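Local coordinates for protein archaemetzincin (Archaeoglobus fulgidus, PDB 3ZVS) that is a probable zinc metalloprotease of the metzincin type, with one catalytic and one apparently structural zinc ion and a natural substrate still unknown, at residues A[2-7]-A[31-36]. Sequence-based numbering, arbitrary orientation.
Sequences KIYIQP and FVLPAS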
loop_
_atom_site.group_PDB
_atom_site.type_symbol
_atom_site.label_atom_id
_atom_site.label_comp_id
_atom_site.label_asym_id
_atom_site.label_seq_id
_atom_site.Cartn_x
_atom_site.Cartn_y
_atom_site.Cartn_z
ATOM N N LYS A 2 10.698 10.349 -5.595
ATOM C CA LYS A 2 9.586 11.078 -4.975
ATOM C C LYS A 2 8.433 10.110 -4.782
ATOM O O LYS A 2 8.194 9.265 -5.643
ATOM C CB LYS A 2 9.120 12.241 -5.863
ATOM C CG LYS A 2 10.268 13.156 -6.264
ATOM C CD LYS A 2 9.835 14.588 -6.518
ATOM C CE LYS A 2 10.901 15.382 -7.279
ATOM N NZ LYS A 2 12.280 15.168 -6.730
ATOM N N ILE A 3 7.762 10.204 -3.641
ATOM C CA ILE A 3 6.580 9.385 -3.376
ATOM C C ILE A 3 5.452 10.355 -3.063
ATOM O O ILE A 3 5.591 11.192 -2.170
ATOM C CB ILE A 3 6.782 8.460 -2.156
ATOM C CG1 ILE A 3 7.968 7.519 -2.403
ATOM C CG2 ILE A 3 5.488 7.698 -1.839
ATOM C CD1 ILE A 3 8.429 6.745 -1.193
ATOM N N TYR A 4 4.359 10.219 -3.809
ATOM C CA TYR A 4 3.154 11.025 -3.626
ATOM C C TYR A 4 2.126 10.136 -2.975
ATOM O O TYR A 4 1.730 9.123 -3.547
ATOM C CB TYR A 4 2.638 11.514 -4.982
ATOM C CG TYR A 4 3.637 12.411 -5.671
ATOM C CD1 TYR A 4 4.650 11.880 -6.442
ATOM C CD2 TYR A 4 3.577 13.790 -5.525
ATOM C CE1 TYR A 4 5.566 12.687 -7.062
ATOM C CE2 TYR A 4 4.503 14.614 -6.141
ATOM C CZ TYR A 4 5.483 14.054 -6.914
ATOM O OH TYR A 4 6.411 14.875 -7.530
ATOM N N ILE A 5 1.695 10.488 -1.775
ATOM C CA ILE A 5 0.623 9.779 -1.100
ATOM C C ILE A 5 -0.695 10.447 -1.436
ATOM O O ILE A 5 -0.880 11.631 -1.209
ATOM C CB ILE A 5 0.817 9.776 0.428
ATOM C CG1 ILE A 5 2.159 9.155 0.815
ATOM C CG2 ILE A 5 -0.302 9.055 1.141
ATOM C CD1 ILE A 5 2.593 9.488 2.226
ATOM N N GLN A 6 -1.607 9.665 -1.989
ATOM C CA GLN A 6 -2.937 10.131 -2.335
ATOM C C GLN A 6 -3.953 9.531 -1.346
ATOM O O GLN A 6 -4.349 8.360 -1.464
ATOM C CB GLN A 6 -3.326 9.708 -3.768
ATOM C CG GLN A 6 -4.771 10.052 -4.130
ATOM C CD GLN A 6 -5.017 11.539 -4.063
ATOM O OE1 GLN A 6 -4.453 12.310 -4.849
ATOM N NE2 GLN A 6 -5.816 11.961 -3.123
ATOM N N PRO A 7 -4.408 10.320 -0.369
ATOM C CA PRO A 7 -5.426 9.815 0.550
ATOM C C PRO A 7 -6.752 9.631 -0.187
ATOM O O PRO A 7 -7.206 10.555 -0.892
ATOM C CB PRO A 7 -5.511 10.921 1.646
ATOM C CG PRO A 7 -4.307 11.786 1.416
ATOM C CD PRO A 7 -4.059 11.719 -0.065
ATOM N N PHE A 31 5.375 13.504 -0.565
ATOM C CA PHE A 31 4.400 14.558 -0.756
ATOM C C PHE A 31 3.077 13.969 -0.340
ATOM O O PHE A 31 2.779 12.830 -0.669
ATOM C CB PHE A 31 4.330 14.983 -2.219
ATOM C CG PHE A 31 5.613 15.561 -2.742
ATOM C CD1 PHE A 31 6.603 14.736 -3.244
ATOM C CD2 PHE A 31 5.831 16.919 -2.701
ATOM C CE1 PHE A 31 7.786 15.269 -3.712
ATOM C CE2 PHE A 31 7.016 17.460 -3.162
ATOM C CZ PHE A 31 7.992 16.631 -3.667
ATOM N N VAL A 32 2.264 14.738 0.365
ATOM C CA VAL A 32 0.912 14.311 0.686
ATOM C C VAL A 32 -0.044 15.171 -0.139
ATOM O O VAL A 32 -0.115 16.394 0.018
ATOM C CB VAL A 32 0.613 14.449 2.183
ATOM C CG1 VAL A 32 -0.851 14.105 2.469
ATOM C CG2 VAL A 32 1.544 13.570 3.019
ATOM N N LEU A 33 -0.745 14.507 -1.047
ATOM C CA LEU A 33 -1.717 15.137 -1.939
ATOM C C LEU A 33 -3.042 15.417 -1.219
ATOM O O LEU A 33 -3.321 14.879 -0.153
ATOM C CB LEU A 33 -1.956 14.273 -3.154
ATOM C CG LEU A 33 -0.705 13.981 -3.976
ATOM C CD1 LEU A 33 -0.978 12.994 -5.075
ATOM C CD2 LEU A 33 -0.118 15.269 -4.556
ATOM N N PRO A 34 -3.831 16.331 -1.774
ATOM C CA PRO A 34 -5.122 16.624 -1.166
ATOM C C PRO A 34 -6.004 15.379 -1.057
ATOM O O PRO A 34 -6.100 14.631 -2.000
ATOM C CB PRO A 34 -5.739 17.593 -2.166
ATOM C CG PRO A 34 -4.538 18.268 -2.833
ATOM C CD PRO A 34 -3.565 17.150 -2.972
ATOM N N ALA A 35 -6.614 15.192 0.101
ATOM C CA ALA A 35 -7.512 14.072 0.309
ATOM C C ALA A 35 -8.736 14.135 -0.585
ATOM O O ALA A 35 -9.236 15.218 -0.898
ATOM C CB ALA A 35 -7.943 14.013 1.722
ATOM N N SER A 36 -9.202 12.981 -1.018
ATOM C CA SER A 36 -10.437 12.879 -1.773
ATOM C C SER A 36 -11.128 11.612 -1.334
ATOM O O SER A 36 -10.511 10.708 -0.759
ATOM C CB SER A 36 -10.193 12.895 -3.308
ATOM O OG SER A 36 -9.565 11.719 -3.771
#
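Tyr4 and Phe31 share nearly the same first torsion, chi1 near -62° in both, each CG set opposite its own carbonyl carbon, and this sends both side chains out on the same face of the sheet, the rings nearly parallel but displaced. Their planes are only 13° apart but slid, so overlap is slight: Phe31 CD1 sits 3.6 Å from Tyr4 CE2, over one face of the tyrosine ring towards its rim. Lys2 runs its aliphatic stem past the far end of the phenylalanine, where Lys2 CD lies 3.5 Å from Phe31 CE1. On the tyrosine's other flank comes Leu33, whose CD1 touches Tyr4 CB. The opposite face of the sheet carries Ile5 and Val32, directed towards helix 12-26, where Leu18 and Val15 receive them.

Between the strands the backbone follows parallel pairing: Phe31 N gives to Ile3 O, Ile5 N to Phe31 O at 2.8 Å, and Leu33 N to Ile5 O. Beyond Val32 the regular strand stops, and Gln6 takes over. Bent at chi2 (61°), its amide turns NE2 to both Pro34 O at 2.9 Å and Pro7 O at 3.0 Å, each near the amide plane, while OE1 lies against Leu33 CD1. Pro7 O also accepts from Ser36 N, on the face away from NE2. A leucine in place of Gln6 would probably leave Pro34 O without this donor and the loop after the strand less firmly tied.

The pairing closes a beta-alpha-beta unit, strand 2-7, helix 12-26 and strand 29-32, at one margin of the five-stranded sheet. Its chemistry implies a handover: main-chain bonds hold the edge strand, with the slid aromatic pair lying over the junction, until Pro7, which has no N-H, meets Leu33 O with its ring CD instead; there the Gln6 amide ties Pro34 O and Pro7 O together as the pairing loses its regular form.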